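Local coordinates for oxidized polyvinyl alcohol hydrolase (Pseudomonas sp. VM15C, PDB 3WWC), which hydrolyses oxidized polyvinyl alcohol, in the second step of polyvinyl alcohol degradation, and also the beta-diketone nonane-4,6-dione, at residues A[311-316]-A[340-345]; A[230-233]-A[239-242]; A[29-34]-A[39-44]. The protein carries 1 engineered substitution. All blocks are in the same frame, centred on the assembly; numbering follows the deposited sequence.

Overall arrangement
Two of the three contacts illustrate how an alpha/beta hydrolase fold secures the edges of its sheet; the third braces a long loop. Interactions 3 and 1 sit on the two outermost strands of the central mixed sheet, 36-43 and 343-346, and their centres are 36 Å apart. Interaction 2 instead closes a loop between helix 216-225 and strand 247-253, with its centre 29 Å from that of interaction 1 and 34 Å from that of interaction 3. None of them touches another. By similarity, S283 belongs to the charge relay system. In interaction 2 the side chain of I230 is about 9 Å from that of S283. In interaction 1 the side chain of C344 is about 11 Å from that of S283. Interaction 3 is remote from the annotated sites.

Interaction 1 (A[311-316]-A[340-345])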
loop_
_atom_site.group_PDB
_atom_site.type_symbol
_atom_site.label_atom_id
_atom_site.label_comp_id
_atom_site.label_asym_id
_atom_site.label_seq_id
_atom_site.Cartn_x
_atom_site.Cartn_y
_atom_site.Cartn_z
ATOM N N GLN A 311 16.004 -8.475 -0.155
ATOM C CA GLN A 311 15.750 -8.772 1.252
ATOM C C GLN A 311 16.402 -7.758 2.170
ATOM O O GLN A 311 15.839 -7.449 3.232
ATOM C CB GLN A 311 16.202 -10.210 1.599
ATOM C CG GLN A 311 15.355 -11.286 0.946
ATOM C CD GLN A 311 13.883 -11.155 1.390
ATOM O OE1 GLN A 311 13.583 -10.919 2.557
ATOM N NE2 GLN A 311 12.986 -11.238 0.434
ATOM N N GLU A 312 17.573 -7.258 1.822
ATOM C CA GLU A 312 18.164 -6.189 2.644
ATOM C C GLU A 312 17.186 -5.000 2.670
ATOM O O GLU A 312 16.994 -4.374 3.704
ATOM C CB GLU A 312 19.485 -5.661 2.073
ATOM C CG GLU A 312 20.644 -6.635 2.184
ATOM C CD GLU A 312 21.880 -6.000 1.554
ATOM O OE1 GLU A 312 22.156 -4.804 1.801
ATOM O OE2 GLU A 312 22.548 -6.725 0.786
ATOM N N PHE A 313 16.568 -4.687 1.531
ATOM C CA PHE A 313 15.622 -3.581 1.494
ATOM C C PHE A 313 14.400 -3.856 2.361
ATOM O O PHE A 313 13.982 -3.009 3.144
ATOM C CB PHE A 313 15.150 -3.280 0.053
ATOM C CG PHE A 313 14.104 -2.227 0.022
ATOM C CD1 PHE A 313 14.472 -0.892 0.125
ATOM C CD2 PHE A 313 12.751 -2.592 -0.015
ATOM C CE1 PHE A 313 13.490 0.119 0.196
ATOM C CE2 PHE A 313 11.761 -1.576 0.061
ATOM C CZ PHE A 313 12.153 -0.251 0.165
ATOM N N ASN A 314 13.828 -5.054 2.263
ATOM C CA ASN A 314 12.654 -5.392 3.047
ATOM C C ASN A 314 12.958 -5.272 4.528
ATOM O O ASN A 314 12.151 -4.737 5.298
ATOM C CB ASN A 314 12.141 -6.815 2.778
ATOM C CG ASN A 314 11.549 -7.008 1.391
ATOM O OD1 ASN A 314 11.443 -6.068 0.609
ATOM N ND2 ASN A 314 11.140 -8.258 1.094
ATOM N N ARG A 315 14.133 -5.761 4.946
ATOM C CA ARG A 315 14.468 -5.711 6.386
ATOM C C ARG A 315 14.664 -4.268 6.805
ATOM O O ARG A 315 14.161 -3.833 7.859
ATOM C CB ARG A 315 15.794 -6.445 6.655
ATOM C CG ARG A 315 15.698 -7.941 6.525
ATOM C CD ARG A 315 17.044 -8.626 6.984
ATOM N NE ARG A 315 18.166 -8.411 6.083
ATOM C CZ ARG A 315 18.496 -9.221 5.070
ATOM N NH1 ARG A 315 17.764 -10.306 4.785
ATOM N NH2 ARG A 315 19.614 -8.967 4.429
ATOM N N TRP A 316 15.392 -3.495 5.998
ATOM C CA TRP A 316 15.646 -2.076 6.318
ATOM C C TRP A 316 14.335 -1.289 6.366
ATOM O O TRP A 316 14.090 -0.492 7.305
ATOM C CB TRP A 316 16.583 -1.444 5.271
ATOM C CG TRP A 316 16.769 0.027 5.483
ATOM C CD1 TRP A 316 17.577 0.630 6.427
ATOM C CD2 TRP A 316 16.046 1.080 4.846
ATOM N NE1 TRP A 316 17.395 1.997 6.405
ATOM C CE2 TRP A 316 16.454 2.301 5.454
ATOM C CE3 TRP A 316 15.092 1.128 3.828
ATOM C CZ2 TRP A 316 15.933 3.531 5.073
ATOM C CZ3 TRP A 316 14.578 2.357 3.452
ATOM C CH2 TRP A 316 15.005 3.542 4.079
ATOM N N GLU A 340 22.466 -0.439 -0.511
ATOM C CA GLU A 340 22.962 0.068 -1.772
ATOM C C GLU A 340 21.867 -0.118 -2.837
ATOM O O GLU A 340 21.220 -1.152 -2.874
ATOM C CB GLU A 340 24.212 -0.727 -2.178
ATOM C CG GLU A 340 24.898 -0.073 -3.350
ATOM C CD GLU A 340 26.165 -0.796 -3.810
ATOM O OE1 GLU A 340 26.745 -0.311 -4.820
ATOM O OE2 GLU A 340 26.554 -1.826 -3.182
ATOM N N GLY A 341 21.671 0.911 -3.645
ATOM C CA GLY A 341 20.652 0.875 -4.695
ATOM C C GLY A 341 19.462 1.749 -4.364
ATOM O O GLY A 341 18.554 1.877 -5.201
ATOM N N TYR A 342 19.469 2.366 -3.180
ATOM C CA TYR A 342 18.357 3.224 -2.719
ATOM C C TYR A 342 18.866 4.530 -2.160
ATOM O O TYR A 342 19.949 4.573 -1.525
ATOM C CB TYR A 342 17.541 2.538 -1.571
ATOM C CG TYR A 342 17.028 1.182 -1.970
ATOM C CD1 TYR A 342 15.789 1.047 -2.568
ATOM C CD2 TYR A 342 17.848 0.059 -1.893
ATOM C CE1 TYR A 342 15.403 -0.185 -3.098
ATOM C CE2 TYR A 342 17.492 -1.157 -2.420
ATOM C CZ TYR A 342 16.255 -1.266 -3.034
ATOM O OH TYR A 342 15.901 -2.428 -3.647
ATOM N N THR A 343 18.084 5.591 -2.377
ATOM C CA THR A 343 18.418 6.908 -1.812
ATOM C C THR A 343 17.126 7.349 -1.139
ATOM O O THR A 343 16.065 7.365 -1.791
ATOM C CB THR A 343 18.801 7.863 -2.889
ATOM O OG1 THR A 343 19.972 7.343 -3.550
ATOM C CG2 THR A 343 19.124 9.180 -2.308
ATOM N N CYS A 344 17.199 7.701 0.139
ATOM C CA CYS A 344 16.016 8.059 0.903
ATOM C C CYS A 344 16.247 9.244 1.819
ATOM O O CYS A 344 17.370 9.492 2.275
ATOM C CB CYS A 344 15.568 6.875 1.801
ATOM S SG CYS A 344 15.315 5.242 1.008
ATOM N N HIS A 345 15.178 9.977 2.110
ATOM C CA HIS A 345 15.283 11.073 3.074
ATOM C C HIS A 345 13.909 11.348 3.645
ATOM O O HIS A 345 12.891 10.931 3.069
ATOM C CB HIS A 345 15.796 12.368 2.443
ATOM C CG HIS A 345 14.889 12.907 1.392
ATOM N ND1 HIS A 345 15.034 12.591 0.060
ATOM C CD2 HIS A 345 13.810 13.719 1.473
ATOM C CE1 HIS A 345 14.083 13.193 -0.637
ATOM N NE2 HIS A 345 13.330 13.879 0.197
HETATM O O HOH W 1 23.729 -2.726 0.795
#
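The F313 ring lies over one face of the Y342 ring in an offset stack, the two planes tilted by 26° and the centroids 4.5 Å apart. F313 CD1 does the pressing: it stands above the middle of the tyrosine ring, and its closest atom there is Y342 CE1, at 3.4 Å. One helical turn on, the indole of W316 meets a sulfur rather than a ring. C344 SG approaches the six-membered ring obliquely, 57° off the normal, and comes within 3.5 Å of W316 CH2, a Cys sulfur-aromatic contact. Both aromatic groups leave the helix with CG anti to the backbone N (chi1 175° in each), and three residues apart they point to the same incoming chain.

Polar atoms finish the contact around this apolar centre. Y342 OH is hydrogen-bonded to L308 O, which helps fix the ring against F313, while W316 NE1 is hydrogen-bonded to T336 OG1. At the solvent side a water donates to E312 OE1 (2.8 Å) and accepts from E340 N (2.9 Å), bridging segments that share no direct hydrogen bond. C344 also forms a disulfide with C297 of the adjoining strand 292-298, tying the antiparallel edge strand to its neighbour. The aromatic packing seats helix 310-322 against that edge strand and the loop leading into it, in the layered helix-on-sheet architecture of the alpha/beta hydrolase fold.

Interaction 2 (A[230-233]-A[239-242]); sequences IHQG and PLPA
Q232 OE1 accepts the backbone N-H of L240 at an N to O distance of 2.9 Å, with an N-H...O angle of 153°. The donor lies in the carbonyl plane of the amide, on a lone pair. The other branch of the same amide serves the same residue: Q232 NE2 donates to a water 3.0 Å away, and that water donates to L240 O at 2.8 Å. One glutamine side chain thereby satisfies both the N-H and the C=O of a single residue, the first directly, the second through a water, which fixes the rotation of its amide. A bend at chi2 (-65°) folds the Q232 chain back and brings its end to 239-242. P239, which follows a cis peptide bond, adds its CA at 3.3 Å from Q232 OE1.

The leucine side chain runs the opposite way, past the glutamine and back toward 230-233. Its CD1 comes within 3.4 Å of H231 O, a carbonyl already bonded to W204 NE1, and I230 CG2 makes a looser apolar approach to L240 CD1 at 4.4 Å. Two parts of the loop that connects helix 216-225 to strand 247-253 are thus clasped together: the backbone of Q232 bonds to T207, L240 packs on W204, and both I230 and L240 rest on F285 of helix 275-288.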
loop_
_atom_site.group_PDB
_atom_site.type_symbol
_atom_site.label_atom_id
_atom_site.label_comp_id
_atom_site.label_asym_id
_atom_site.label_seq_id
_atom_site.Cartn_x
_atom_site.Cartn_y
_atom_site.Cartn_z
ATOM N N ILE A 230 -0.187 19.964 -2.638
ATOM C CA ILE A 230 -0.993 18.824 -2.256
ATOM C C ILE A 230 -2.083 18.668 -3.308
ATOM O O ILE A 230 -2.889 19.565 -3.556
ATOM C CB ILE A 230 -1.571 19.009 -0.861
ATOM C CG1 ILE A 230 -0.427 18.902 0.166
ATOM C CG2 ILE A 230 -2.581 17.884 -0.538
ATOM C CD1 ILE A 230 -0.835 19.414 1.569
ATOM N N HIS A 231 -2.095 17.513 -3.957
ATOM C CA HIS A 231 -3.078 17.183 -4.991
ATOM C C HIS A 231 -4.094 16.188 -4.461
ATOM O O HIS A 231 -3.760 15.224 -3.753
ATOM C CB HIS A 231 -2.421 16.496 -6.187
ATOM C CG HIS A 231 -1.511 17.388 -6.959
ATOM N ND1 HIS A 231 -1.950 18.122 -8.050
ATOM C CD2 HIS A 231 -0.215 17.724 -6.758
ATOM C CE1 HIS A 231 -0.951 18.876 -8.477
ATOM N NE2 HIS A 231 0.105 18.653 -7.721
ATOM N N GLN A 232 -5.352 16.466 -4.748
ATOM C CA GLN A 232 -6.434 15.534 -4.412
ATOM C C GLN A 232 -6.261 14.309 -5.299
ATOM O O GLN A 232 -5.543 14.340 -6.290
ATOM C CB GLN A 232 -7.784 16.184 -4.730
ATOM C CG GLN A 232 -8.011 17.476 -3.939
ATOM C CD GLN A 232 -8.106 17.216 -2.461
ATOM O OE1 GLN A 232 -8.779 16.276 -2.035
ATOM N NE2 GLN A 232 -7.422 18.017 -1.671
ATOM N N GLY A 233 -6.896 13.196 -4.937
ATOM C CA GLY A 233 -6.823 12.017 -5.806
ATOM C C GLY A 233 -7.919 10.994 -5.527
ATOM O O GLY A 233 -8.412 10.886 -4.399
ATOM N N PRO A 239 -12.887 15.562 -0.039
ATOM C CA PRO A 239 -11.473 15.946 -0.191
ATOM C C PRO A 239 -10.634 15.060 0.719
ATOM O O PRO A 239 -11.178 14.347 1.578
ATOM C CB PRO A 239 -11.433 17.405 0.281
ATOM C CG PRO A 239 -12.592 17.491 1.221
ATOM C CD PRO A 239 -13.652 16.624 0.658
ATOM N N LEU A 240 -9.315 15.110 0.539
ATOM C CA LEU A 240 -8.397 14.337 1.381
ATOM C C LEU A 240 -8.579 14.886 2.788
ATOM O O LEU A 240 -8.935 16.062 2.981
ATOM C CB LEU A 240 -6.946 14.560 0.930
ATOM C CG LEU A 240 -6.635 13.985 -0.450
ATOM C CD1 LEU A 240 -5.202 14.416 -0.813
ATOM C CD2 LEU A 240 -6.726 12.474 -0.437
ATOM N N PRO A 241 -8.331 14.054 3.795
ATOM C CA PRO A 241 -8.493 14.517 5.181
ATOM C C PRO A 241 -7.591 15.676 5.570
ATOM O O PRO A 241 -6.448 15.753 5.143
ATOM C CB PRO A 241 -8.250 13.265 6.007
ATOM C CG PRO A 241 -7.559 12.287 5.103
ATOM C CD PRO A 241 -7.913 12.641 3.693
ATOM N N ALA A 242 -8.104 16.596 6.396
ATOM C CA ALA A 242 -7.291 17.736 6.820
ATOM C C ALA A 242 -6.219 17.253 7.778
ATOM O O ALA A 242 -5.103 17.818 7.834
ATOM C CB ALA A 242 -8.180 18.776 7.521
HETATM O O HOH W 2 -7.875 18.048 1.287
#

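Interaction 3 (A[29-34]-A[39-44]); sequences AGYEVK and VDFPHK
An edge-to-face aromatic pair, Y31 with F41, packs the loop that precedes strand 36-43 against that strand, an outermost strand of the central sheet of this alpha/beta hydrolase fold. The strand carries a G1 beta bulge here: D40 and F41 both face R48, with D40 in the left-handed region. The contact is thus an example of a preceding loop packed beside a strand irregularity, at the protein surface and away from the annotated sites.

The edge of F41 points at the face of Y31, with centroids 5.1 Å apart and planes at 80°. F41 CD1 sits over the centre of the tyrosine ring, 3.8 Å from Y31 CE1. Y31 reaches this position with CG anti to its backbone N (chi1 -163°), which swings the phenol alongside the main chain of 39-41. Its CE2 flank lies 3.6 Å from F41 CA, and Y31 CD2 looks toward P42 CD. Y31 and F41 also both touch C159 of helix 148-160, whose disulfide with C27 ties the preceding chain to the same place.

With a leucine in place of Y31, the V39 carbonyl would probably lose its hydroxyl partner and the edge of F41 the aromatic face it meets.

That hydroxyl makes the one direct hydrogen bond between the segments: Y31 OH donates to V39 O at 2.7 Å, rising 40° out of the carbonyl plane, while V39 O itself lies at the edge of the tyrosine ring, in its plane, 3.3 Å from CE2 of Y31.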
loop_
_atom_site.group_PDB
_atom_site.type_symbol
_atom_site.label_atom_id
_atom_site.label_comp_id
_atom_site.label_asym_id
_atom_site.label_seq_id
_atom_site.Cartn_x
_atom_site.Cartn_y
_atom_site.Cartn_z
ATOM N N ALA A 29 -17.814 -14.570 14.743
ATOM C CA ALA A 29 -18.120 -15.738 15.562
ATOM C C ALA A 29 -17.828 -17.069 14.963
ATOM O O ALA A 29 -18.302 -17.396 13.848
ATOM C CB ALA A 29 -19.577 -15.707 15.987
ATOM N N GLY A 30 -17.062 -17.843 15.710
ATOM C CA GLY A 30 -16.741 -19.185 15.296
ATOM C C GLY A 30 -15.586 -19.301 14.325
ATOM O O GLY A 30 -15.235 -20.430 13.944
ATOM N N TYR A 31 -14.992 -18.177 13.919
ATOM C CA TYR A 31 -13.881 -18.280 12.976
ATOM C C TYR A 31 -12.632 -18.774 13.673
ATOM O O TYR A 31 -12.222 -18.233 14.690
ATOM C CB TYR A 31 -13.623 -16.917 12.270
ATOM C CG TYR A 31 -12.777 -17.087 10.996
ATOM C CD1 TYR A 31 -11.377 -16.955 11.048
ATOM C CD2 TYR A 31 -13.370 -17.479 9.807
ATOM C CE1 TYR A 31 -10.575 -17.211 9.937
ATOM C CE2 TYR A 31 -12.577 -17.757 8.684
ATOM C CZ TYR A 31 -11.201 -17.619 8.770
ATOM O OH TYR A 31 -10.441 -17.958 7.669
ATOM N N GLU A 32 -11.992 -19.788 13.124
ATOM C CA GLU A 32 -10.813 -20.334 13.773
ATOM C C GLU A 32 -9.586 -19.961 12.958
ATOM O O GLU A 32 -9.348 -20.559 11.931
ATOM C CB GLU A 32 -10.920 -21.855 13.837
ATOM C CG GLU A 32 -12.304 -22.338 14.238
ATOM C CD GLU A 32 -12.396 -23.853 14.322
ATOM O OE1 GLU A 32 -12.204 -24.391 15.433
ATOM O OE2 GLU A 32 -12.655 -24.500 13.276
ATOM N N VAL A 33 -8.829 -18.971 13.408
ATOM C CA VAL A 33 -7.617 -18.549 12.718
ATOM C C VAL A 33 -6.532 -19.584 12.800
ATOM O O VAL A 33 -6.399 -20.292 13.809
ATOM C CB VAL A 33 -7.066 -17.266 13.312
ATOM C CG1 VAL A 33 -5.793 -16.835 12.549
ATOM C CG2 VAL A 33 -8.085 -16.236 13.242
ATOM N N LYS A 34 -5.756 -19.705 11.736
ATOM C CA LYS A 34 -4.694 -20.674 11.722
ATOM C C LYS A 34 -3.438 -20.148 11.071
ATOM O O LYS A 34 -3.467 -19.121 10.385
ATOM C CB LYS A 34 -5.159 -21.941 10.977
ATOM C CG LYS A 34 -5.636 -21.675 9.570
ATOM C CD LYS A 34 -6.025 -22.965 8.771
ATOM C CE LYS A 34 -4.790 -23.794 8.312
ATOM N NZ LYS A 34 -3.930 -23.131 7.289
ATOM N N VAL A 39 -9.349 -19.362 4.948
ATOM C CA VAL A 39 -10.326 -19.126 3.897
ATOM C C VAL A 39 -11.707 -18.876 4.472
ATOM O O VAL A 39 -11.903 -19.039 5.691
ATOM C CB VAL A 39 -10.426 -20.331 2.894
ATOM C CG1 VAL A 39 -9.059 -20.596 2.262
ATOM C CG2 VAL A 39 -10.901 -21.581 3.630
ATOM N N ASP A 40 -12.652 -18.489 3.627
ATOM C CA ASP A 40 -14.039 -18.202 4.030
ATOM C C ASP A 40 -14.211 -17.243 5.201
ATOM O O ASP A 40 -15.135 -17.373 6.047
ATOM C CB ASP A 40 -14.767 -19.530 4.306
ATOM C CG ASP A 40 -14.851 -20.372 3.064
ATOM O OD1 ASP A 40 -14.985 -19.779 1.973
ATOM O OD2 ASP A 40 -14.803 -21.610 3.185
ATOM N N PHE A 41 -13.343 -16.230 5.244
ATOM C CA PHE A 41 -13.450 -15.227 6.314
ATOM C C PHE A 41 -14.563 -14.308 5.854
ATOM O O PHE A 41 -14.471 -13.656 4.804
ATOM C CB PHE A 41 -12.139 -14.462 6.412
ATOM C CG PHE A 41 -12.145 -13.428 7.491
ATOM C CD1 PHE A 41 -11.805 -13.789 8.783
ATOM C CD2 PHE A 41 -12.478 -12.110 7.204
ATOM C CE1 PHE A 41 -11.779 -12.833 9.792
ATOM C CE2 PHE A 41 -12.464 -11.130 8.211
ATOM C CZ PHE A 41 -12.108 -11.495 9.504
ATOM N N PRO A 42 -15.637 -14.186 6.639
ATOM C CA PRO A 42 -16.782 -13.352 6.258
ATOM C C PRO A 42 -16.551 -11.885 6.488
ATOM O O PRO A 42 -16.196 -11.496 7.600
ATOM C CB PRO A 42 -17.895 -13.882 7.165
ATOM C CG PRO A 42 -17.153 -14.172 8.440
ATOM C CD PRO A 42 -15.843 -14.834 7.941
ATOM N N HIS A 43 -16.741 -11.093 5.444
ATOM C CA HIS A 43 -16.646 -9.653 5.588
ATOM C C HIS A 43 -17.499 -8.944 4.538
ATOM O O HIS A 43 -17.299 -9.120 3.354
ATOM C CB HIS A 43 -15.177 -9.173 5.443
ATOM C CG HIS A 43 -14.995 -7.727 5.802
ATOM N ND1 HIS A 43 -15.038 -7.276 7.107
ATOM C CD2 HIS A 43 -14.906 -6.628 5.025
ATOM C CE1 HIS A 43 -14.984 -5.957 7.109
ATOM N NE2 HIS A 43 -14.898 -5.539 5.859
ATOM N N LYS A 44 -18.431 -8.108 4.982
ATOM C CA LYS A 44 -19.301 -7.342 4.068
ATOM C C LYS A 44 -19.932 -8.159 2.930
ATOM O O LYS A 44 -19.950 -7.725 1.786
ATOM C CB LYS A 44 -18.546 -6.134 3.492
ATOM C CG LYS A 44 -18.312 -5.022 4.568
ATOM C CD LYS A 44 -17.536 -3.821 3.987
ATOM C CE LYS A 44 -17.396 -2.712 5.025
ATOM N NZ LYS A 44 -16.591 -1.559 4.481
#